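Local coordinates for lasso peptide isopeptidase AtxE2 (Asticcacaulis excentricus, PDB 5TXE), which hydrolyses the isopeptide bond of the lasso peptides astexin-2 and astexin-3, converting the threaded molecules to linear peptides, at residues V434-S439 / L455-A460; V521-L526 / T531-G536; H638-P643 / L647-R652. The protein carries 1 engineered substitution. All blocks are in the same frame, centred on the assembly; numbering follows the deposited sequence.

Overall arrangement
All three contacts lie in the alpha/beta-hydrolase part of the chain and follow one another without nesting or crossing. Interaction 1 comes first, closing the connection between strand 431-436 and helix 454-459. Interaction 2 then folds helix 528-539 back on strand 521-525 across the short turn that carries the nucleophile position. Interaction 3, nearest the C terminus, joins the loop after strand 628-633 to the start of helix 643-662. Strands 431-436 and 521-525 are parallel neighbours in the mixed sheet, and interactions 1 and 2 touch there. Interactions 2 and 3 meet where Leu-526 packs on His-638. Interactions 1 and 3 do not touch, their nearest atoms being about 6 Å apart.

Interaction 1 (V434-S439 / L455-A460); sequences VIVQYS and LPLATA
The carbonyl oxygen of Leu-455, two residues before the Leu-457 that packs on Val-434, accepts two bonds from Thr-459. Thr-459 N reaches Leu-455 O at 2.8 Å as the ordinary helical bond, and Thr-459 OG1 comes to Leu-455 O at 3.2 Å. The hydroxyl stands above the carbonyl plane, 47° out of it, so it misses a lone-pair direction. These bonds belong to the last turn of helix 454-459, whereas the meeting with strand 431-436 is made by hydrocarbon. Leu-457 sends one methyl, CD1, to CG1 of Val-434 at 3.7 Å, and the two side chains cross at about a right angle. With CG beside the backbone N and anti to the carbonyl carbon (chi1 -84°), the leucine extends from the helix toward the strand. CG2 of Val-436 approaches the same CD1 more loosely, at 4.4 Å. Val-434 and Val-436, alternate residues of the strand, thus present one face to a single leucine methyl. Strand 431-436, helix 454-459 and strand 463-467 form a beta-alpha-beta crossover, and Leu-457 and Val-436 both also touch Val-464 of the parallel strand 463-467. Farther along, the peptide bond before Tyr-438 is cis; this tyrosine stabilises the alkoxide intermediate, and its ring meets an aromatic side chain of the bound peptide edge-to-face. Being wholly apolar, the strand-helix contact depends on buried shape rather than bond direction, and the NE2 of Gln-437 finds its partner in Thr-524 O, outside the contact.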
ATOM      1  N   VAL A 434     -19.109  10.924  -1.892  1.00 27.44           N
ATOM      2  CA  VAL A 434     -18.231  10.013  -2.632  1.00 26.91           C
ATOM      3  C   VAL A 434     -17.484   9.146  -1.630  1.00 26.92           C
ATOM      4  O   VAL A 434     -16.909   9.649  -0.654  1.00 27.53           O
ATOM      5  CB  VAL A 434     -17.222  10.792  -3.493  1.00 25.72           C
ATOM      6  CG1 VAL A 434     -16.206   9.836  -4.100  1.00 27.16           C
ATOM      7  CG2 VAL A 434     -17.966  11.578  -4.558  1.00 25.73           C
ATOM      8  N   ILE A 435     -17.476   7.848  -1.881  1.00 26.76           N
ATOM      9  CA  ILE A 435     -16.810   6.878  -1.010  1.00 26.92           C
ATOM     10  C   ILE A 435     -15.475   6.456  -1.638  1.00 25.59           C
ATOM     11  O   ILE A 435     -15.442   6.040  -2.810  1.00 23.86           O
ATOM     12  CB  ILE A 435     -17.694   5.663  -0.788  1.00 27.32           C
ATOM     13  CG1 ILE A 435     -19.027   6.091  -0.156  1.00 29.63           C
ATOM     14  CG2 ILE A 435     -16.999   4.694   0.101  1.00 28.47           C
ATOM     15  CD1 ILE A 435     -20.076   5.002  -0.178  1.00 30.92           C
ATOM     16  N   VAL A 436     -14.398   6.616  -0.855  1.00 23.54           N
ATOM     17  CA  VAL A 436     -13.050   6.230  -1.205  1.00 24.56           C
ATOM     18  C   VAL A 436     -12.646   5.081  -0.260  1.00 28.72           C
ATOM     19  O   VAL A 436     -12.882   5.181   0.944  1.00 32.37           O
ATOM     20  CB  VAL A 436     -12.107   7.387  -1.081  1.00 24.14           C
ATOM     21  CG1 VAL A 436     -10.681   7.003  -1.369  1.00 25.94           C
ATOM     22  CG2 VAL A 436     -12.526   8.484  -1.985  1.00 25.06           C
ATOM     23  N   GLN A 437     -12.046   4.012  -0.800  1.00 24.01           N
ATOM     24  CA  GLN A 437     -11.674   2.846  -0.045  1.00 25.97           C
ATOM     25  C   GLN A 437     -10.148   2.542  -0.135  1.00 28.81           C
ATOM     26  O   GLN A 437      -9.471   3.072  -1.001  1.00 27.85           O
ATOM     27  CB  GLN A 437     -12.419   1.635  -0.604  1.00 27.09           C
ATOM     28  CG  GLN A 437     -13.876   1.827  -0.901  1.00 26.75           C
ATOM     29  CD  GLN A 437     -14.491   0.531  -1.387  1.00 28.79           C
ATOM     30  OE1 GLN A 437     -14.631  -0.433  -0.621  1.00 28.39           O
ATOM     31  NE2 GLN A 437     -14.823   0.477  -2.666  1.00 27.57           N
ATOM     32  N   TYR A 438      -9.601   1.624   0.671  1.00 30.07           N
ATOM     33  CA  TYR A 438     -10.289   0.921   1.755  1.00 32.52           C
ATOM     34  C   TYR A 438      -9.473   0.919   3.031  1.00 33.20           C
ATOM     35  O   TYR A 438      -9.717   0.079   3.902  1.00 32.22           O
ATOM     36  CB  TYR A 438     -10.616  -0.526   1.396  1.00 32.13           C
ATOM     37  CG  TYR A 438      -9.501  -1.330   0.734  1.00 33.94           C
ATOM     38  CD1 TYR A 438      -8.580  -2.069   1.498  1.00 34.31           C
ATOM     39  CD2 TYR A 438      -9.365  -1.356  -0.662  1.00 31.97           C
ATOM     40  CE1 TYR A 438      -7.583  -2.798   0.889  1.00 38.65           C
ATOM     41  CE2 TYR A 438      -8.377  -2.099  -1.264  1.00 33.40           C
ATOM     42  CZ  TYR A 438      -7.498  -2.832  -0.505  1.00 36.40           C
ATOM     43  OH  TYR A 438      -6.527  -3.573  -1.119  1.00 38.99           O
ATOM     44  N   SER A 439      -8.515   1.849   3.119  1.00 32.30           N
ATOM     45  CA  SER A 439      -7.825   2.118   4.354  1.00 36.20           C
ATOM     46  C   SER A 439      -7.740   3.609   4.615  1.00 37.84           C
ATOM     47  O   SER A 439      -7.508   4.421   3.706  1.00 38.70           O
ATOM     48  CB  SER A 439      -6.447   1.471   4.499  1.00 39.22           C
ATOM     49  OG  SER A 439      -5.767   1.443   3.310  1.00 44.68           O
ATOM     50  N   LEU A 455      -9.102  15.024  -0.513  1.00 23.77           N
ATOM     51  CA  LEU A 455      -9.243  16.422  -0.155  1.00 26.49           C
ATOM     52  C   LEU A 455      -9.739  17.240  -1.327  1.00 27.39           C
ATOM     53  O   LEU A 455     -10.644  18.026  -1.155  1.00 26.80           O
ATOM     54  CB  LEU A 455      -7.918  16.959   0.455  1.00 32.32           C
ATOM     55  CG  LEU A 455      -7.378  16.176   1.697  1.00 34.99           C
ATOM     56  CD1 LEU A 455      -6.056  16.775   2.226  1.00 33.31           C
ATOM     57  CD2 LEU A 455      -8.411  16.189   2.810  1.00 32.65           C
ATOM     58  N   PRO A 456      -9.163  17.050  -2.554  1.00 27.17           N
ATOM     59  CA  PRO A 456      -9.748  17.730  -3.684  1.00 26.28           C
ATOM     60  C   PRO A 456     -11.221  17.445  -3.924  1.00 28.58           C
ATOM     61  O   PRO A 456     -11.954  18.343  -4.314  1.00 27.55           O
ATOM     62  CB  PRO A 456      -8.886  17.268  -4.838  1.00 30.84           C
ATOM     63  CG  PRO A 456      -7.563  16.943  -4.218  1.00 28.52           C
ATOM     64  CD  PRO A 456      -7.935  16.323  -2.927  1.00 28.16           C
ATOM     65  N   LEU A 457     -11.697  16.226  -3.659  1.00 28.72           N
ATOM     66  CA  LEU A 457     -13.135  15.969  -3.786  1.00 28.43           C
ATOM     67  C   LEU A 457     -13.950  16.827  -2.776  1.00 30.68           C
ATOM     68  O   LEU A 457     -15.005  17.403  -3.111  1.00 30.41           O
ATOM     69  CB  LEU A 457     -13.458  14.495  -3.553  1.00 28.03           C
ATOM     70  CG  LEU A 457     -13.289  13.578  -4.762  1.00 29.15           C
ATOM     71  CD1 LEU A 457     -13.274  12.097  -4.421  1.00 27.28           C
ATOM     72  CD2 LEU A 457     -14.356  13.850  -5.774  1.00 29.44           C
ATOM     73  N   ALA A 458     -13.479  16.889  -1.537  1.00 30.31           N
ATOM     74  CA  ALA A 458     -14.134  17.742  -0.563  1.00 33.96           C
ATOM     75  C   ALA A 458     -14.075  19.221  -1.010  1.00 32.00           C
ATOM     76  O   ALA A 458     -15.058  19.911  -0.938  1.00 34.46           O
ATOM     77  CB  ALA A 458     -13.500  17.585   0.783  1.00 31.01           C
ATOM     78  N   THR A 459     -12.932  19.670  -1.483  1.00 31.29           N
ATOM     79  CA  THR A 459     -12.809  21.001  -1.984  1.00 33.27           C
ATOM     80  C   THR A 459     -13.832  21.270  -3.081  1.00 35.58           C
ATOM     81  O   THR A 459     -14.336  22.370  -3.211  1.00 39.40           O
ATOM     82  CB  THR A 459     -11.392  21.258  -2.460  1.00 35.74           C
ATOM     83  OG1 THR A 459     -10.494  21.195  -1.329  1.00 36.01           O
ATOM     84  CG2 THR A 459     -11.290  22.583  -3.144  1.00 42.92           C
ATOM     85  N   ALA A 460     -14.188  20.274  -3.849  1.00 35.57           N
ATOM     86  CA  ALA A 460     -15.163  20.465  -4.910  1.00 32.13           C
ATOM     87  C   ALA A 460     -16.595  20.403  -4.462  1.00 34.34           C
ATOM     88  O   ALA A 460     -17.480  20.416  -5.324  1.00 33.75           O
ATOM     89  CB  ALA A 460     -14.956  19.407  -5.979  1.00 33.25           C
TER

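Interaction 2 (V521-L526 / T531-G536); sequences VGLTGL and TTVHFG
Apolar packing between Leu-523 and Val-533 carries this contact. CG of Leu-523 lies 4.0 Å from CG2 of Val-533, while CD2 of Leu-523 reaches past it to the helix backbone, 3.9 Å from Val-533 CA. The two side chains run alongside each other with their tips heading opposite ways. Leucine CG is anti to the backbone N (chi1 179°), which aims the isobutyl group at the helix.

A second kind of contact sets a methyl against bare backbone. Val-533 CG2, anti to its own carbonyl carbon, rests 3.6 Å from Gly-525 N and 3.7 Å from Thr-524 C. Because Gly-525 has no side chain, the valine can settle directly on the strand, and the axes of the short segments, strand 521-525 and helix 531-536, approach to 7.5 Å with their N-to-C directions 141° apart. This strand-turn-helix is the nucleophile elbow of the alpha/beta-hydrolase fold: strand 521-525 leads to Ala-527, the engineered residue at the nucleophile position in the sharp turn, and helix 528-539 runs back from it. Val-533 also touches Ala-546 on the next parallel strand, 545-548.

The polar groups look elsewhere for partners. Thr-524 points away from the helix, and its OG1 bonds to Ile-435 O of the neighbouring strand, 431-436. Thr-532 OG1 is held by Arg-496 NH2 of helix 494-512, and His-534 bonds through ND1 to Thr-553 OG1 and through NE2 to Ser-550 O.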
ATOM      1  N   VAL A 521     -24.982   9.197  -4.098  1.00 28.02           N
ATOM      2  CA  VAL A 521     -23.800   8.550  -3.554  1.00 31.04           C
ATOM      3  C   VAL A 521     -22.960   7.868  -4.638  1.00 28.87           C
ATOM      4  O   VAL A 521     -23.453   6.994  -5.373  1.00 30.93           O
ATOM      5  CB  VAL A 521     -24.161   7.512  -2.511  1.00 31.75           C
ATOM      6  CG1 VAL A 521     -22.910   6.934  -1.918  1.00 29.90           C
ATOM      7  CG2 VAL A 521     -24.994   8.176  -1.434  1.00 34.62           C
ATOM      8  N   GLY A 522     -21.698   8.268  -4.671  1.00 27.54           N
ATOM      9  CA  GLY A 522     -20.716   7.729  -5.575  1.00 28.14           C
ATOM     10  C   GLY A 522     -19.806   6.772  -4.859  1.00 27.19           C
ATOM     11  O   GLY A 522     -19.503   6.960  -3.683  1.00 26.66           O
ATOM     12  N   LEU A 523     -19.332   5.765  -5.590  1.00 23.24           N
ATOM     13  CA  LEU A 523     -18.449   4.795  -5.030  1.00 24.22           C
ATOM     14  C   LEU A 523     -17.208   4.610  -5.917  1.00 26.42           C
ATOM     15  O   LEU A 523     -17.362   4.498  -7.115  1.00 22.05           O
ATOM     16  CB  LEU A 523     -19.182   3.475  -4.896  1.00 23.36           C
ATOM     17  CG  LEU A 523     -18.432   2.310  -4.344  1.00 23.97           C
ATOM     18  CD1 LEU A 523     -18.048   2.527  -2.882  1.00 26.31           C
ATOM     19  CD2 LEU A 523     -19.288   1.058  -4.456  1.00 27.19           C
ATOM     20  N   THR A 524     -16.015   4.550  -5.291  1.00 24.85           N
ATOM     21  CA  THR A 524     -14.774   4.338  -5.986  1.00 24.00           C
ATOM     22  C   THR A 524     -14.117   3.079  -5.425  1.00 25.69           C
ATOM     23  O   THR A 524     -14.374   2.698  -4.312  1.00 23.71           O
ATOM     24  CB  THR A 524     -13.765   5.478  -5.845  1.00 23.07           C
ATOM     25  OG1 THR A 524     -13.316   5.590  -4.500  1.00 23.15           O
ATOM     26  CG2 THR A 524     -14.356   6.771  -6.245  1.00 24.65           C
ATOM     27  N   GLY A 525     -13.280   2.436  -6.214  1.00 24.86           N
ATOM     28  CA  GLY A 525     -12.473   1.337  -5.715  1.00 25.58           C
ATOM     29  C   GLY A 525     -11.295   0.952  -6.604  1.00 25.93           C
ATOM     30  O   GLY A 525     -11.343   1.111  -7.824  1.00 24.51           O
ATOM     31  N   LEU A 526     -10.231   0.508  -5.957  1.00 25.19           N
ATOM     32  CA  LEU A 526      -9.071  -0.081  -6.574  1.00 25.46           C
ATOM     33  C   LEU A 526      -8.707  -1.319  -5.761  1.00 25.92           C
ATOM     34  O   LEU A 526      -8.839  -1.352  -4.542  1.00 25.94           O
ATOM     35  CB  LEU A 526      -7.924   0.919  -6.577  1.00 25.68           C
ATOM     36  CG  LEU A 526      -6.594   0.393  -7.108  1.00 28.59           C
ATOM     37  CD1 LEU A 526      -5.840   1.543  -7.772  1.00 28.47           C
ATOM     38  CD2 LEU A 526      -5.715  -0.185  -6.006  1.00 27.42           C
ATOM     39  N   THR A 531     -13.375  -4.869  -6.311  1.00 24.25           N
ATOM     40  CA  THR A 531     -14.281  -6.021  -6.163  1.00 26.11           C
ATOM     41  C   THR A 531     -15.577  -5.545  -5.474  1.00 25.40           C
ATOM     42  O   THR A 531     -16.698  -5.939  -5.823  1.00 25.38           O
ATOM     43  CB  THR A 531     -13.586  -7.099  -5.339  1.00 28.17           C
ATOM     44  OG1 THR A 531     -12.283  -7.371  -5.886  1.00 29.95           O
ATOM     45  CG2 THR A 531     -14.360  -8.388  -5.283  1.00 26.84           C
ATOM     46  N   THR A 532     -15.419  -4.672  -4.491  1.00 23.27           N
ATOM     47  CA  THR A 532     -16.558  -4.165  -3.753  1.00 26.35           C
ATOM     48  C   THR A 532     -17.399  -3.322  -4.668  1.00 24.87           C
ATOM     49  O   THR A 532     -18.583  -3.346  -4.590  1.00 26.51           O
ATOM     50  CB  THR A 532     -16.087  -3.375  -2.497  1.00 26.97           C
ATOM     51  OG1 THR A 532     -15.582  -4.294  -1.537  1.00 26.09           O
ATOM     52  CG2 THR A 532     -17.181  -2.563  -1.883  1.00 26.83           C
ATOM     53  N   VAL A 533     -16.785  -2.560  -5.542  1.00 24.16           N
ATOM     54  CA  VAL A 533     -17.570  -1.802  -6.480  1.00 26.06           C
ATOM     55  C   VAL A 533     -18.400  -2.691  -7.358  1.00 24.91           C
ATOM     56  O   VAL A 533     -19.557  -2.386  -7.617  1.00 23.35           O
ATOM     57  CB  VAL A 533     -16.722  -0.974  -7.406  1.00 27.81           C
ATOM     58  CG1 VAL A 533     -17.578  -0.304  -8.464  1.00 25.90           C
ATOM     59  CG2 VAL A 533     -15.979   0.090  -6.600  1.00 30.47           C
ATOM     60  N   HIS A 534     -17.823  -3.782  -7.827  1.00 26.06           N
ATOM     61  CA  HIS A 534     -18.526  -4.629  -8.810  1.00 29.15           C
ATOM     62  C   HIS A 534     -19.693  -5.285  -8.096  1.00 25.45           C
ATOM     63  O   HIS A 534     -20.812  -5.287  -8.584  1.00 24.85           O
ATOM     64  CB  HIS A 534     -17.607  -5.689  -9.474  1.00 27.43           C
ATOM     65  CG  HIS A 534     -16.359  -5.117 -10.077  1.00 33.29           C
ATOM     66  ND1 HIS A 534     -15.150  -5.787 -10.071  1.00 35.29           N
ATOM     67  CD2 HIS A 534     -16.117  -3.901 -10.620  1.00 32.08           C
ATOM     68  CE1 HIS A 534     -14.240  -5.017 -10.630  1.00 34.64           C
ATOM     69  NE2 HIS A 534     -14.801  -3.867 -10.959  1.00 31.50           N
ATOM     70  N   PHE A 535     -19.383  -5.837  -6.946  1.00 23.09           N
ATOM     71  CA  PHE A 535     -20.411  -6.448  -6.057  1.00 24.52           C
ATOM     72  C   PHE A 535     -21.501  -5.464  -5.695  1.00 23.62           C
ATOM     73  O   PHE A 535     -22.679  -5.783  -5.708  1.00 25.60           O
ATOM     74  CB  PHE A 535     -19.748  -6.973  -4.761  1.00 23.83           C
ATOM     75  CG  PHE A 535     -20.621  -7.887  -3.955  1.00 25.51           C
ATOM     76  CD1 PHE A 535     -20.712  -9.224  -4.280  1.00 24.72           C
ATOM     77  CD2 PHE A 535     -21.427  -7.384  -2.945  1.00 26.50           C
ATOM     78  CE1 PHE A 535     -21.522 -10.075  -3.555  1.00 27.50           C
ATOM     79  CE2 PHE A 535     -22.225  -8.222  -2.178  1.00 29.67           C
ATOM     80  CZ  PHE A 535     -22.275  -9.574  -2.495  1.00 28.44           C
ATOM     81  N   GLY A 536     -21.103  -4.255  -5.385  1.00 24.48           N
ATOM     82  CA  GLY A 536     -22.035  -3.235  -4.935  1.00 24.97           C
ATOM     83  C   GLY A 536     -23.004  -2.798  -5.983  1.00 28.85           C
ATOM     84  O   GLY A 536     -24.186  -2.484  -5.665  1.00 28.25           O
TER

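Interaction 3 (H638-P643 / L647-R652); sequences HVKWQP and LAVYNR
Pro-643 and Leu-647 are joined by an i to i+4 main-chain bond in the opening turn of helix 643-662. Leu-647 N donates to Pro-643 O at 3.0 Å with an N-H...O angle of 166°. Gln-642 occupies the N-cap position just before this turn. Upstream the chain is irregular and draws away from the helix, so that the CA atoms of Lys-640 and Val-649 are 9.6 Å apart. That gap is bridged by side chains. The aliphatic part of Lys-640 crosses Val-649 obliquely, bringing CD to 4.0 Å and CE to 4.1 Å from Val-649 CG2. Lys-640 is extended through chi2 and chi3 but bends at chi4 (76°), turning its terminal amine aside from the valine methyl. NZ of Lys-640 is then held by a hydrogen bond to Gln-605 O and a salt bridge to Glu-451 OE1. The segment 638-643 belongs to the loop that follows the last strand of the mixed sheet, 628-633, and as in other alpha/beta hydrolases this loop carries the residue inferred to be the charge-relay histidine, His-638. Its ND1 bonds to Glu-610 OE2, consistent with a Ser-Glu-His type triad, and its NE2 bonds to the backbone of the bound peptide. Within the loop, CG of Gln-642 sits 3.5 Å above the Trp-641 ring, over its centre. Near the start of the helix, Leu-647 CB lies 3.6 Å from Pro-643 O, and the leucine side chain touches Pro-40.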
ATOM      1  N   HIS A 638      -1.103  -2.168 -11.898  1.00 23.23           N
ATOM      2  CA  HIS A 638      -2.209  -2.335 -10.960  1.00 24.28           C
ATOM      3  C   HIS A 638      -2.377  -1.126 -10.068  1.00 24.35           C
ATOM      4  O   HIS A 638      -3.488  -0.636  -9.921  1.00 28.77           O
ATOM      5  CB  HIS A 638      -1.870  -3.615 -10.162  1.00 25.80           C
ATOM      6  CG  HIS A 638      -2.809  -3.951  -9.075  1.00 26.90           C
ATOM      7  ND1 HIS A 638      -4.080  -4.388  -9.320  1.00 32.89           N
ATOM      8  CD2 HIS A 638      -2.644  -3.989  -7.726  1.00 30.34           C
ATOM      9  CE1 HIS A 638      -4.686  -4.637  -8.169  1.00 33.17           C
ATOM     10  NE2 HIS A 638      -3.836  -4.390  -7.188  1.00 31.10           N
ATOM     11  N   VAL A 639      -1.276  -0.608  -9.544  1.00 22.21           N
ATOM     12  CA  VAL A 639      -1.213   0.744  -8.957  1.00 23.06           C
ATOM     13  C   VAL A 639      -0.400   1.649  -9.918  1.00 21.97           C
ATOM     14  O   VAL A 639       0.672   1.231 -10.402  1.00 21.81           O
ATOM     15  CB  VAL A 639      -0.513   0.645  -7.600  1.00 25.07           C
ATOM     16  CG1 VAL A 639      -0.137   2.003  -7.063  1.00 27.24           C
ATOM     17  CG2 VAL A 639      -1.421  -0.090  -6.617  1.00 27.51           C
ATOM     18  N   LYS A 640      -0.875   2.861 -10.190  1.00 20.22           N
ATOM     19  CA  LYS A 640      -0.281   3.682 -11.233  1.00 22.31           C
ATOM     20  C   LYS A 640       0.905   4.429 -10.693  1.00 22.46           C
ATOM     21  O   LYS A 640       0.929   4.722  -9.545  1.00 20.89           O
ATOM     22  CB  LYS A 640      -1.281   4.628 -11.873  1.00 22.07           C
ATOM     23  CG  LYS A 640      -2.385   3.905 -12.599  1.00 24.13           C
ATOM     24  CD  LYS A 640      -3.427   4.871 -13.115  1.00 27.78           C
ATOM     25  CE  LYS A 640      -4.541   4.169 -13.867  1.00 29.84           C
ATOM     26  NZ  LYS A 640      -5.499   3.465 -12.962  1.00 28.99           N
ATOM     27  N   TRP A 641       1.911   4.650 -11.534  1.00 24.09           N
ATOM     28  CA  TRP A 641       3.178   5.202 -11.076  1.00 22.49           C
ATOM     29  C   TRP A 641       3.530   6.517 -11.767  1.00 24.43           C
ATOM     30  O   TRP A 641       4.352   7.293 -11.244  1.00 21.23           O
ATOM     31  CB  TRP A 641       4.275   4.151 -11.280  1.00 24.36           C
ATOM     32  CG  TRP A 641       4.605   3.839 -12.677  1.00 24.39           C
ATOM     33  CD1 TRP A 641       3.941   2.994 -13.487  1.00 25.98           C
ATOM     34  CD2 TRP A 641       5.769   4.310 -13.439  1.00 25.40           C
ATOM     35  NE1 TRP A 641       4.579   2.938 -14.734  1.00 28.61           N
ATOM     36  CE2 TRP A 641       5.688   3.746 -14.713  1.00 25.78           C
ATOM     37  CE3 TRP A 641       6.836   5.166 -13.156  1.00 25.04           C
ATOM     38  CZ2 TRP A 641       6.645   3.987 -15.710  1.00 29.22           C
ATOM     39  CZ3 TRP A 641       7.781   5.420 -14.150  1.00 26.96           C
ATOM     40  CH2 TRP A 641       7.680   4.814 -15.411  1.00 27.41           C
ATOM     41  N   GLN A 642       2.928   6.810 -12.937  1.00 21.90           N
ATOM     42  CA  GLN A 642       3.341   7.993 -13.701  1.00 21.35           C
ATOM     43  C   GLN A 642       2.543   9.216 -13.264  1.00 21.65           C
ATOM     44  O   GLN A 642       1.321   9.198 -13.249  1.00 21.65           O
ATOM     45  CB  GLN A 642       3.209   7.785 -15.212  1.00 23.61           C
ATOM     46  CG  GLN A 642       3.980   6.587 -15.750  1.00 22.15           C
ATOM     47  CD  GLN A 642       3.941   6.502 -17.269  1.00 22.89           C
ATOM     48  OE1 GLN A 642       4.048   7.488 -17.956  1.00 23.98           O
ATOM     49  NE2 GLN A 642       3.754   5.327 -17.770  1.00 24.12           N
ATOM     50  N   PRO A 643       3.243  10.263 -12.815  1.00 23.06           N
ATOM     51  CA  PRO A 643       2.543  11.403 -12.236  1.00 21.47           C
ATOM     52  C   PRO A 643       1.505  12.055 -13.140  1.00 21.76           C
ATOM     53  O   PRO A 643       0.452  12.481 -12.632  1.00 21.71           O
ATOM     54  CB  PRO A 643       3.665  12.378 -11.942  1.00 23.65           C
ATOM     55  CG  PRO A 643       4.854  11.482 -11.689  1.00 25.07           C
ATOM     56  CD  PRO A 643       4.702  10.399 -12.704  1.00 23.24           C
ATOM     57  N   LEU A 647      -2.501  12.470 -12.109  1.00 20.07           N
ATOM     58  CA  LEU A 647      -3.214  13.721 -12.132  1.00 19.92           C
ATOM     59  C   LEU A 647      -4.438  13.671 -13.019  1.00 21.29           C
ATOM     60  O   LEU A 647      -5.473  14.228 -12.703  1.00 23.64           O
ATOM     61  CB  LEU A 647      -2.269  14.858 -12.566  1.00 21.40           C
ATOM     62  CG  LEU A 647      -2.937  16.234 -12.678  1.00 21.54           C
ATOM     63  CD1 LEU A 647      -3.532  16.640 -11.358  1.00 22.84           C
ATOM     64  CD2 LEU A 647      -1.940  17.320 -13.119  1.00 21.48           C
ATOM     65  N   ALA A 648      -4.308  12.995 -14.163  1.00 23.23           N
ATOM     66  CA  ALA A 648      -5.391  12.878 -15.115  1.00 22.65           C
ATOM     67  C   ALA A 648      -6.494  11.988 -14.546  1.00 23.06           C
ATOM     68  O   ALA A 648      -7.638  12.270 -14.712  1.00 20.78           O
ATOM     69  CB  ALA A 648      -4.849  12.288 -16.385  1.00 23.76           C
ATOM     70  N   VAL A 649      -6.130  10.958 -13.812  1.00 21.50           N
ATOM     71  CA  VAL A 649      -7.096  10.140 -13.116  1.00 21.16           C
ATOM     72  C   VAL A 649      -7.888  10.966 -12.059  1.00 23.28           C
ATOM     73  O   VAL A 649      -9.113  10.959 -12.045  1.00 21.18           O
ATOM     74  CB  VAL A 649      -6.394   8.971 -12.435  1.00 21.85           C
ATOM     75  CG1 VAL A 649      -7.344   8.220 -11.475  1.00 22.36           C
ATOM     76  CG2 VAL A 649      -5.939   7.993 -13.496  1.00 24.84           C
ATOM     77  N   TYR A 650      -7.156  11.682 -11.195  1.00 22.87           N
ATOM     78  CA  TYR A 650      -7.751  12.600 -10.223  1.00 22.66           C
ATOM     79  C   TYR A 650      -8.767  13.506 -10.882  1.00 24.65           C
ATOM     80  O   TYR A 650      -9.911  13.617 -10.428  1.00 24.56           O
ATOM     81  CB  TYR A 650      -6.711  13.509  -9.598  1.00 20.46           C
ATOM     82  CG  TYR A 650      -5.777  12.929  -8.554  1.00 21.88           C
ATOM     83  CD1 TYR A 650      -5.903  11.635  -8.035  1.00 22.82           C
ATOM     84  CD2 TYR A 650      -4.751  13.719  -8.041  1.00 22.41           C
ATOM     85  CE1 TYR A 650      -5.004  11.138  -7.078  1.00 22.39           C
ATOM     86  CE2 TYR A 650      -3.894  13.257  -7.049  1.00 22.29           C
ATOM     87  CZ  TYR A 650      -4.027  11.985  -6.558  1.00 23.10           C
ATOM     88  OH  TYR A 650      -3.173  11.632  -5.568  1.00 23.55           O
ATOM     89  N   ASN A 651      -8.365  14.157 -11.965  1.00 24.74           N
ATOM     90  CA  ASN A 651      -9.232  15.171 -12.588  1.00 22.31           C
ATOM     91  C   ASN A 651     -10.447  14.589 -13.267  1.00 25.16           C
ATOM     92  O   ASN A 651     -11.528  15.163 -13.190  1.00 22.24           O
ATOM     93  CB  ASN A 651      -8.465  15.973 -13.607  1.00 22.01           C
ATOM     94  CG  ASN A 651      -7.613  17.036 -12.953  1.00 24.41           C
ATOM     95  OD1 ASN A 651      -8.023  17.640 -11.999  1.00 28.15           O
ATOM     96  ND2 ASN A 651      -6.452  17.280 -13.484  1.00 25.11           N
ATOM     97  N   ARG A 652     -10.292  13.447 -13.930  1.00 23.20           N
ATOM     98  CA  ARG A 652     -11.421  12.869 -14.574  1.00 22.45           C
ATOM     99  C   ARG A 652     -12.408  12.295 -13.537  1.00 22.94           C
ATOM    100  O   ARG A 652     -13.616  12.237 -13.771  1.00 19.96           O
ATOM    101  CB  ARG A 652     -10.961  11.796 -15.554  1.00 22.77           C
ATOM    102  CG  ARG A 652     -12.083  11.336 -16.475  1.00 23.16           C
ATOM    103  CD  ARG A 652     -11.579  10.229 -17.411  1.00 23.74           C
ATOM    104  NE  ARG A 652     -10.795  10.736 -18.542  1.00 25.87           N
ATOM    105  CZ  ARG A 652      -9.477  10.634 -18.667  1.00 23.82           C
ATOM    106  NH1 ARG A 652      -8.763  10.123 -17.741  1.00 21.26           N
ATOM    107  NH2 ARG A 652      -8.874  11.115 -19.742  1.00 26.72           N
TER